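Local coordinates for apical membrane antigen 1-like protein, soluble form (Toxoplasma gondii, PDB 3ZLE), which probably takes part in host cell invasion, as a paralog of the apicomplexan invasion antigen AMA1 used by sporozoites, at residues S80-P85 and G181-C186; S161-L166 and D284-H289; N364-V369 and Q379-C384; C236-T241 and C326-T331. All blocks are in the same frame, centred on the assembly; numbering follows the deposited sequence.

Interaction 1. Residues S80-P85 and G181-C186; sequences SKKPLP and GLTWAC
Two irregular loops of the AMA1 family region meet where Lys82 and Pro83, joined by a cis peptide bond, lie against Gly181 to Ala185. Lys82 lays its aliphatic chain over the backbone of the other loop: CD comes 3.2 Å from Gly181 O. With CG beside the backbone N (chi1 -65°), a bend at chi2 (-71°) followed by an extended run lets the chain pass along Gly181 and bring its ammonium to the threonine hydroxyl, Lys82 NZ to Thr183 OG1 being 2.8 Å. That oxygen accepts from the lysine and is also bonded to Gln279 OE1, so two bonds fix its rotation.

Pro83 follows the cis bond and lies against the backbone of Leu182 and Thr183. Its CA leans on a carbonyl, with 3.2 Å between Pro83 CA and Leu182 O in a C-H...O contact, while the ring extends past Thr183 to place CG 4.1 Å from Ala185 CB. The next residue supplies the backbone link: Leu84 N donates to Thr183 O at 2.9 Å and nearly straight, 164° at the hydrogen. Across this contact Thr183 is thus held twice, at its hydroxyl and at its carbonyl.

Residues 80-85 belong to the long connection between strands 55-59 and 103-104. Residues 181-186 run up to strand 187-191, where the disulfide from Cys186 to Cys173 ties them to an earlier part of the same connection from strand 156-159.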
# COMPACT_ATOMS: atom_id res chain seq x y z
N SER A 80 -2.69 -36.14 -0.52
CA SER A 80 -4.03 -36.48 -1.06
C SER A 80 -4.99 -35.29 -1.23
O SER A 80 -6.03 -35.42 -1.88
CB SER A 80 -4.69 -37.57 -0.21
OG SER A 80 -5.54 -37.01 0.78
N LYS A 81 -4.64 -34.12 -0.70
CA LYS A 81 -5.43 -32.91 -0.96
C LYS A 81 -4.72 -31.95 -1.92
O LYS A 81 -3.60 -31.50 -1.67
CB LYS A 81 -5.78 -32.21 0.35
CG LYS A 81 -6.66 -33.04 1.26
CD LYS A 81 -7.77 -32.20 1.86
CE LYS A 81 -8.55 -33.01 2.89
NZ LYS A 81 -7.61 -33.71 3.80
N LYS A 82 -5.36 -31.69 -3.05
CA LYS A 82 -4.83 -30.79 -4.06
C LYS A 82 -5.91 -29.80 -4.47
O LYS A 82 -6.89 -30.21 -5.06
CB LYS A 82 -4.43 -31.58 -5.31
CG LYS A 82 -3.30 -32.56 -5.12
CD LYS A 82 -1.99 -31.85 -4.93
CE LYS A 82 -0.95 -32.83 -4.42
NZ LYS A 82 0.37 -32.18 -4.42
N PRO A 83 -5.71 -28.50 -4.18
CA PRO A 83 -4.56 -27.88 -3.51
C PRO A 83 -4.58 -28.09 -2.00
O PRO A 83 -5.57 -28.54 -1.44
CB PRO A 83 -4.71 -26.38 -3.84
CG PRO A 83 -6.18 -26.20 -4.04
CD PRO A 83 -6.66 -27.48 -4.69
N LEU A 84 -3.45 -27.83 -1.36
CA LEU A 84 -3.34 -28.03 0.08
C LEU A 84 -4.11 -26.92 0.84
O LEU A 84 -4.01 -25.74 0.49
CB LEU A 84 -1.87 -28.07 0.48
CG LEU A 84 -1.47 -28.54 1.87
CD1 LEU A 84 -1.93 -29.97 2.15
CD2 LEU A 84 0.04 -28.41 1.99
N PRO A 85 -5.01 -27.31 1.77
CA PRO A 85 -5.78 -26.33 2.54
C PRO A 85 -4.84 -25.49 3.39
O PRO A 85 -3.74 -25.93 3.70
CB PRO A 85 -6.67 -27.20 3.43
CG PRO A 85 -6.83 -28.47 2.65
CD PRO A 85 -5.48 -28.69 2.02
N GLY A 181 -5.04 -31.19 -9.49
CA GLY A 181 -3.80 -31.78 -9.05
C GLY A 181 -2.67 -30.83 -8.61
O GLY A 181 -1.65 -31.28 -8.08
N LEU A 182 -2.82 -29.54 -8.83
CA LEU A 182 -1.80 -28.59 -8.39
C LEU A 182 -1.78 -28.38 -6.87
O LEU A 182 -2.83 -28.30 -6.22
CB LEU A 182 -1.88 -27.27 -9.16
CG LEU A 182 -1.43 -27.32 -10.63
CD1 LEU A 182 -1.88 -26.09 -11.39
CD2 LEU A 182 0.08 -27.50 -10.80
N THR A 183 -0.58 -28.42 -6.30
CA THR A 183 -0.40 -28.26 -4.83
C THR A 183 -0.90 -26.90 -4.32
O THR A 183 -1.49 -26.80 -3.24
CB THR A 183 1.08 -28.37 -4.45
OG1 THR A 183 1.58 -29.65 -4.82
CG2 THR A 183 1.30 -28.13 -2.99
N TRP A 184 -0.63 -25.86 -5.09
CA TRP A 184 -0.99 -24.49 -4.68
C TRP A 184 -2.10 -23.93 -5.54
O TRP A 184 -2.00 -23.93 -6.75
CB TRP A 184 0.23 -23.58 -4.87
CG TRP A 184 1.24 -23.70 -3.78
CD1 TRP A 184 2.35 -24.51 -3.78
CD2 TRP A 184 1.35 -22.86 -2.62
NE1 TRP A 184 3.09 -24.28 -2.64
CE2 TRP A 184 2.50 -23.27 -1.91
CE3 TRP A 184 0.55 -21.83 -2.09
CZ2 TRP A 184 2.88 -22.69 -0.71
CZ3 TRP A 184 0.95 -21.24 -0.88
CH2 TRP A 184 2.10 -21.68 -0.21
N ALA A 185 -3.07 -23.28 -4.91
CA ALA A 185 -4.01 -22.47 -5.65
C ALA A 185 -3.37 -21.12 -5.96
O ALA A 185 -2.43 -20.70 -5.28
CB ALA A 185 -5.30 -22.29 -4.86
N CYS A 186 -3.91 -20.42 -6.95
CA CYS A 186 -3.34 -19.15 -7.37
C CYS A 186 -3.78 -18.08 -6.40
O CYS A 186 -4.76 -18.24 -5.68
CB CYS A 186 -3.80 -18.75 -8.78
SG CYS A 186 -3.36 -19.89 -10.13

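Interaction 2. Residues S161-L166 and D284-H289; sequences SVSAQL and DFWPVH
Phe285 presents one ring face to Val162, and Trp286 presents its indole edge to Ser161. Val162 CG2 stands over the phenyl ring in a CH-pi contact, 4.0 Å from the Phe285 centroid and displaced toward the rim, the two side chains crossing at about a right angle. On the indole, Ser161 O lies in the ring plane and takes the N-H, with Trp286 NE1 to Ser161 O at 2.9 Å; the bond is bent, 132° at the hydrogen, although the donor also lies in the carbonyl plane. Tyr144 stacks on this indole and Tyr43 meets it edge-to-face, so the ring is held by aromatic packing as well as by its edge.

Residues 284-289 come from the long excursion between helix 253-262 and strand 303-308. This is consistent with the domain II loop of AMA1 proteins, which in relatives reaches over to domain I beside the groove that receives RON2.

The backbones are joined where Ser163 N donates to Phe285 O at 3.0 Å, an almost straight bond. Ser163 OG, held between its own backbone N and carbonyl carbon (chi1 51°), is turned toward the incoming loop and packs 3.4 Å from Trp286 CD1, while its hydrogen-bond partner is Tyr144 OH. Ser161 OG is buried near the Phe285 ring without a polar partner in the model. Pro287 follows over the next residue, with CG 4.3 Å from Ala164 CB, and Gln165 NE2 folds back onto Ser163 O at 3.0 Å, bracing this bend of the chain.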
# COMPACT_ATOMS: atom_id res chain seq x y z
N SER A 161 3.59 -16.42 7.98
CA SER A 161 4.75 -17.18 7.58
C SER A 161 4.85 -17.38 6.06
O SER A 161 5.92 -17.71 5.56
CB SER A 161 4.84 -18.48 8.35
OG SER A 161 3.86 -19.37 7.90
N VAL A 162 3.80 -17.02 5.33
CA VAL A 162 3.88 -17.01 3.88
C VAL A 162 4.05 -15.60 3.38
O VAL A 162 3.20 -14.76 3.60
CB VAL A 162 2.65 -17.67 3.22
CG1 VAL A 162 2.79 -17.73 1.70
CG2 VAL A 162 2.45 -19.06 3.77
N SER A 163 5.14 -15.34 2.67
CA SER A 163 5.52 -13.97 2.29
C SER A 163 5.31 -13.74 0.82
O SER A 163 5.45 -12.60 0.35
CB SER A 163 6.96 -13.67 2.64
OG SER A 163 7.84 -14.66 2.15
N ALA A 164 5.12 -14.84 0.08
CA ALA A 164 4.61 -14.82 -1.30
C ALA A 164 3.33 -14.03 -1.40
O ALA A 164 2.45 -14.12 -0.53
CB ALA A 164 4.39 -16.25 -1.81
N GLN A 165 3.24 -13.19 -2.42
CA GLN A 165 2.06 -12.40 -2.59
C GLN A 165 1.38 -12.68 -3.91
O GLN A 165 0.19 -12.43 -4.06
CB GLN A 165 2.40 -10.91 -2.47
CG GLN A 165 2.80 -10.53 -1.07
CD GLN A 165 3.85 -9.47 -1.05
OE1 GLN A 165 3.57 -8.30 -1.28
NE2 GLN A 165 5.07 -9.86 -0.72
N LEU A 166 2.15 -13.11 -4.91
CA LEU A 166 1.57 -13.31 -6.24
C LEU A 166 1.99 -14.63 -6.86
O LEU A 166 3.18 -14.87 -7.09
CB LEU A 166 1.84 -12.11 -7.17
CG LEU A 166 1.58 -12.34 -8.67
CD1 LEU A 166 0.07 -12.43 -8.90
CD2 LEU A 166 2.16 -11.21 -9.53
N ASP A 284 7.00 -24.03 0.07
CA ASP A 284 7.76 -22.91 -0.41
C ASP A 284 7.09 -21.58 -0.02
O ASP A 284 6.58 -20.86 -0.86
CB ASP A 284 7.94 -23.02 -1.93
CG ASP A 284 8.88 -24.16 -2.32
OD1 ASP A 284 9.63 -24.64 -1.44
OD2 ASP A 284 8.92 -24.52 -3.51
N PHE A 285 7.17 -21.25 1.27
CA PHE A 285 6.50 -20.09 1.81
C PHE A 285 7.16 -18.79 1.40
O PHE A 285 6.55 -17.75 1.52
CB PHE A 285 6.40 -20.19 3.33
CG PHE A 285 5.50 -21.30 3.82
CD1 PHE A 285 4.78 -22.09 2.93
CD2 PHE A 285 5.43 -21.61 5.17
CE1 PHE A 285 4.01 -23.15 3.37
CE2 PHE A 285 4.62 -22.63 5.63
CZ PHE A 285 3.91 -23.41 4.73
N TRP A 286 8.45 -18.84 1.05
CA TRP A 286 9.18 -17.61 0.73
C TRP A 286 9.77 -17.68 -0.68
O TRP A 286 10.40 -18.65 -1.04
CB TRP A 286 10.31 -17.33 1.77
CG TRP A 286 9.96 -17.55 3.28
CD1 TRP A 286 8.73 -17.51 3.85
CD2 TRP A 286 10.90 -17.75 4.36
NE1 TRP A 286 8.82 -17.74 5.22
CE2 TRP A 286 10.13 -17.95 5.54
CE3 TRP A 286 12.29 -17.94 4.42
CZ2 TRP A 286 10.71 -18.25 6.77
CZ3 TRP A 286 12.88 -18.22 5.66
CH2 TRP A 286 12.08 -18.36 6.83
N PRO A 287 9.62 -16.59 -1.46
CA PRO A 287 10.13 -16.55 -2.82
C PRO A 287 11.64 -16.60 -2.82
O PRO A 287 12.28 -15.83 -2.11
CB PRO A 287 9.64 -15.18 -3.33
CG PRO A 287 8.41 -14.91 -2.52
CD PRO A 287 8.72 -15.46 -1.17
N VAL A 288 12.23 -17.48 -3.64
CA VAL A 288 13.69 -17.52 -3.66
C VAL A 288 14.28 -16.33 -4.41
O VAL A 288 13.69 -15.83 -5.38
CB VAL A 288 14.31 -18.93 -4.04
CG1 VAL A 288 13.25 -19.98 -4.34
CG2 VAL A 288 15.38 -18.82 -5.12
N HIS A 289 15.33 -15.77 -3.83
CA HIS A 289 15.94 -14.57 -4.38
C HIS A 289 16.93 -14.94 -5.49
O HIS A 289 17.87 -15.71 -5.27
CB HIS A 289 16.66 -13.77 -3.29
CG HIS A 289 17.45 -12.62 -3.83
ND1 HIS A 289 16.88 -11.63 -4.61
CD2 HIS A 289 18.78 -12.35 -3.79
CE1 HIS A 289 17.82 -10.78 -4.98
NE2 HIS A 289 18.98 -11.19 -4.51

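Interaction 3. Residues N364-V369 and Q379-C384; sequences NCVQVV and QTSKAC
Backbone hydrogen bonds carry most of the pairing between residues 364-369 and 379-384. Gln367 and Lys382 form one hydrogen-bonded antiparallel pair, with Gln367 N to Lys382 O at 2.9 Å, and Val369 and Thr380 form the next, with Thr380 N to Val369 O at 2.9 Å. Beyond the regular strands Cys384 N still reaches Cys365 O at 2.8 Å, though well tilted from the carbonyl plane.

These are the two arms of the hairpin 366-373 and 376-383, in a cysteine-rich part of the chain consistent with domain III of AMA1. Two disulfides leave the hairpin's open end, Cys365 to Cys385 and Cys384 to Cys362.

Apolar contacts divide between the faces. On the side of Val366 and Val368, Val366 CG1 lies 3.5 Å from Ser381 CB, and Val368 CG1 lies 3.6 Å from Gln379 CG. On the other side, the extended Lys382 chain runs alongside Gln367 and puts CD 3.8 Å from Val369 CG2.

One water bridges the hairpin, accepting from Thr380 OG1 at 2.6 Å and donating to Val369 O at 3.3 Å. Gln379 NE2 leaves the hairpin to hydrogen-bond Cys236 O, beside strand 326-330.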
# COMPACT_ATOMS: atom_id res chain seq x y z
N ASN A 364 -3.53 34.92 -21.63
CA ASN A 364 -4.82 35.12 -22.27
C ASN A 364 -5.83 35.72 -21.31
O ASN A 364 -6.99 35.32 -21.29
CB ASN A 364 -5.34 33.79 -22.82
CG ASN A 364 -4.54 33.31 -24.02
OD1 ASN A 364 -3.35 33.01 -23.91
ND2 ASN A 364 -5.19 33.25 -25.18
N CYS A 365 -5.35 36.59 -20.44
CA CYS A 365 -6.18 37.38 -19.54
C CYS A 365 -6.71 36.60 -18.30
O CYS A 365 -7.41 37.16 -17.44
CB CYS A 365 -7.30 38.10 -20.31
SG CYS A 365 -6.73 39.43 -21.44
N VAL A 366 -6.20 35.39 -18.12
CA VAL A 366 -6.45 34.62 -16.87
C VAL A 366 -5.13 34.26 -16.18
O VAL A 366 -4.22 33.72 -16.80
CB VAL A 366 -7.26 33.33 -17.15
CG1 VAL A 366 -7.46 32.53 -15.87
CG2 VAL A 366 -8.62 33.68 -17.73
N GLN A 367 -5.02 34.59 -14.91
CA GLN A 367 -3.91 34.08 -14.09
C GLN A 367 -4.44 33.18 -12.96
O GLN A 367 -5.58 33.36 -12.51
CB GLN A 367 -3.14 35.25 -13.48
CG GLN A 367 -3.97 36.14 -12.58
CD GLN A 367 -3.19 37.35 -12.13
OE1 GLN A 367 -1.98 37.41 -12.34
NE2 GLN A 367 -3.85 38.30 -11.49
N VAL A 368 -3.61 32.24 -12.49
CA VAL A 368 -3.99 31.37 -11.37
C VAL A 368 -3.45 31.93 -10.06
O VAL A 368 -2.37 32.50 -10.04
CB VAL A 368 -3.54 29.92 -11.63
CG1 VAL A 368 -4.00 28.99 -10.50
CG2 VAL A 368 -4.14 29.45 -12.96
N VAL A 369 -4.31 32.02 -9.05
CA VAL A 369 -3.96 32.70 -7.82
C VAL A 369 -4.17 31.67 -6.70
O VAL A 369 -5.15 30.90 -6.75
CB VAL A 369 -4.86 33.97 -7.63
CG1 VAL A 369 -4.67 34.62 -6.28
CG2 VAL A 369 -4.54 35.02 -8.69
N GLN A 379 -7.23 27.74 -4.74
CA GLN A 379 -6.64 27.96 -6.05
C GLN A 379 -7.77 28.40 -6.97
O GLN A 379 -8.71 27.66 -7.18
CB GLN A 379 -6.05 26.67 -6.58
CG GLN A 379 -5.28 26.84 -7.89
CD GLN A 379 -4.21 25.80 -8.04
OE1 GLN A 379 -3.60 25.41 -7.06
NE2 GLN A 379 -4.06 25.27 -9.24
N THR A 380 -7.66 29.59 -7.56
CA THR A 380 -8.69 30.04 -8.50
C THR A 380 -8.08 30.72 -9.70
O THR A 380 -7.02 31.32 -9.61
CB THR A 380 -9.64 31.05 -7.85
OG1 THR A 380 -8.87 32.13 -7.34
CG2 THR A 380 -10.44 30.41 -6.72
N SER A 381 -8.81 30.71 -10.81
CA SER A 381 -8.52 31.63 -11.91
C SER A 381 -9.03 33.04 -11.64
O SER A 381 -10.09 33.22 -11.09
CB SER A 381 -9.14 31.12 -13.17
OG SER A 381 -8.54 29.93 -13.54
N LYS A 382 -8.28 34.02 -12.13
CA LYS A 382 -8.58 35.43 -11.90
C LYS A 382 -8.39 36.18 -13.20
O LYS A 382 -7.43 35.95 -13.94
CB LYS A 382 -7.62 36.00 -10.85
CG LYS A 382 -7.82 37.48 -10.57
CD LYS A 382 -6.79 37.98 -9.57
CE LYS A 382 -6.81 39.49 -9.46
NZ LYS A 382 -6.22 39.92 -8.15
N ALA A 383 -9.31 37.10 -13.46
CA ALA A 383 -9.22 37.95 -14.65
C ALA A 383 -8.11 38.95 -14.46
O ALA A 383 -7.97 39.56 -13.39
CB ALA A 383 -10.53 38.66 -14.88
N CYS A 384 -7.30 39.13 -15.48
CA CYS A 384 -6.18 40.01 -15.29
C CYS A 384 -5.90 40.97 -16.44
O CYS A 384 -4.77 41.43 -16.60
CB CYS A 384 -4.95 39.21 -14.84
SG CYS A 384 -4.32 37.99 -16.02
O HOH W 1 -7.77 31.90 -5.02

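Interaction 4. Residues C236-T241 and C326-T331; sequences CVPFDT and CFAPIT
The disulfide between Cys236 and Cys326 is the dense centre of this contact, its sulfurs 2.1 Å apart. The two halves reach it differently: Cys236 holds SG anti to its own N (chi1 -162°), whereas Cys326 has SG between N and the carbonyl carbon (chi1 54°). The sulfur of Cys236 also lies close on the opposing backbone, 3.5 Å from SG to Phe327 C. Ala328 closes the packed part, with CB 4.3 Å from Cys236 SG and equally far from Pro238 CD.

Past that point the contact opens out. The strand segments 236-238 and 326-330 have their axes 6.3 Å apart at closest and run steeply across each other, and the chains diverge until Thr241 and Thr331 lie well separated on the exposed surface. Both strands are edges of a three-stranded antiparallel sheet, and the central strand 226-232 runs between them, bonding to Val237 on one side and Ala328 on the other.

The covalent bond links two edge strands that pair with strand 226-232 and not with each other. Its C-S-S-C torsion of 88° is near the preferred right angle, consistent with little torsional strain about the S-S bond.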
# COMPACT_ATOMS: atom_id res chain seq x y z
N CYS A 236 0.20 25.41 -8.75
CA CYS A 236 0.07 23.95 -8.84
C CYS A 236 -0.70 23.47 -10.06
O CYS A 236 -1.90 23.68 -10.17
CB CYS A 236 -0.63 23.37 -7.60
SG CYS A 236 -0.33 21.58 -7.40
N VAL A 237 -0.06 22.73 -10.96
CA VAL A 237 -0.80 22.17 -12.03
C VAL A 237 -1.02 20.69 -11.85
O VAL A 237 -0.08 19.93 -11.84
CB VAL A 237 -0.25 22.53 -13.44
CG1 VAL A 237 0.71 23.71 -13.38
CG2 VAL A 237 0.39 21.34 -14.11
N PRO A 238 -2.30 20.29 -11.74
CA PRO A 238 -2.62 18.92 -11.35
C PRO A 238 -2.31 17.98 -12.47
O PRO A 238 -2.41 18.36 -13.62
CB PRO A 238 -4.18 18.95 -11.09
CG PRO A 238 -4.66 20.23 -11.71
CD PRO A 238 -3.49 21.19 -11.75
N PHE A 239 -2.02 16.74 -12.14
CA PHE A 239 -1.93 15.67 -13.11
C PHE A 239 -3.31 15.31 -13.64
O PHE A 239 -4.25 15.10 -12.88
CB PHE A 239 -1.30 14.45 -12.47
CG PHE A 239 0.12 14.67 -12.06
CD1 PHE A 239 0.41 15.17 -10.80
CD2 PHE A 239 1.16 14.38 -12.92
CE1 PHE A 239 1.72 15.44 -10.44
CE2 PHE A 239 2.45 14.69 -12.59
CZ PHE A 239 2.74 15.21 -11.33
N ASP A 240 -3.37 15.10 -14.95
CA ASP A 240 -4.62 14.82 -15.64
C ASP A 240 -4.33 13.91 -16.83
O ASP A 240 -3.34 13.21 -16.85
CB ASP A 240 -5.22 16.12 -16.15
CG ASP A 240 -4.23 16.91 -16.99
OD1 ASP A 240 -3.20 16.32 -17.45
OD2 ASP A 240 -4.50 18.09 -17.22
N THR A 241 -5.22 13.94 -17.82
CA THR A 241 -5.03 13.16 -19.04
C THR A 241 -3.65 13.41 -19.71
O THR A 241 -2.97 12.46 -20.11
CB THR A 241 -6.19 13.41 -20.02
OG1 THR A 241 -6.57 14.79 -19.96
CG2 THR A 241 -7.42 12.54 -19.64
N CYS A 326 2.85 19.40 -5.01
CA CYS A 326 1.86 20.31 -4.47
C CYS A 326 0.49 19.70 -4.62
O CYS A 326 0.32 18.60 -5.24
CB CYS A 326 1.91 21.67 -5.20
SG CYS A 326 1.77 21.49 -6.99
N PHE A 327 -0.48 20.35 -3.99
CA PHE A 327 -1.87 20.03 -4.12
C PHE A 327 -2.60 21.20 -4.72
O PHE A 327 -2.43 22.35 -4.27
CB PHE A 327 -2.47 19.75 -2.75
CG PHE A 327 -2.20 18.39 -2.27
CD1 PHE A 327 -2.92 17.31 -2.77
CD2 PHE A 327 -1.13 18.14 -1.41
CE1 PHE A 327 -2.66 16.03 -2.33
CE2 PHE A 327 -0.86 16.85 -0.97
CZ PHE A 327 -1.62 15.82 -1.41
N ALA A 328 -3.46 20.92 -5.68
CA ALA A 328 -4.41 21.92 -6.16
C ALA A 328 -5.76 21.76 -5.43
O ALA A 328 -6.45 20.76 -5.64
CB ALA A 328 -4.62 21.72 -7.68
N PRO A 329 -6.14 22.70 -4.56
CA PRO A 329 -7.45 22.42 -3.88
C PRO A 329 -8.61 22.60 -4.86
O PRO A 329 -8.74 23.65 -5.50
CB PRO A 329 -7.51 23.49 -2.75
CG PRO A 329 -6.63 24.60 -3.25
CD PRO A 329 -5.54 23.99 -4.12
N ILE A 330 -9.38 21.53 -5.04
CA ILE A 330 -10.47 21.47 -6.00
C ILE A 330 -11.60 20.75 -5.29
O ILE A 330 -11.44 19.62 -4.94
CB ILE A 330 -10.13 20.57 -7.20
CG1 ILE A 330 -8.76 20.92 -7.79
CG2 ILE A 330 -11.26 20.59 -8.22
CD1 ILE A 330 -8.84 21.60 -9.14
N THR A 331 -12.75 21.39 -5.16
CA THR A 331 -13.88 20.85 -4.40
C THR A 331 -14.44 19.62 -5.08
O THR A 331 -14.55 19.57 -6.30
CB THR A 331 -14.97 21.91 -4.31
OG1 THR A 331 -14.44 23.08 -3.66
CG2 THR A 331 -16.18 21.41 -3.58

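In the fold
The four contacts form two groups at opposite sides of the chain's centre. Interactions 1 and 2 have centres 16 Å apart and touch where the Trp184 ring packs on Asp284 and Phe285; their segments alternate along the chain. Interactions 3 and 4, 15 Å apart, meet through Gln379, which binds Cys236 O and packs on Ala328 and Pro329, so the C-terminal hairpin is docked on the three-stranded sheet of 226-232. The centres of interactions 1 and 3 are 63 Å apart. Interactions 2 and 4 also alternate in sequence: residues 284-289 leave the region between 236-241 and 326-331 to reach the far end, linking both halves of this elongated ectodomain. Interaction 3 comes last, after interaction 4 closes.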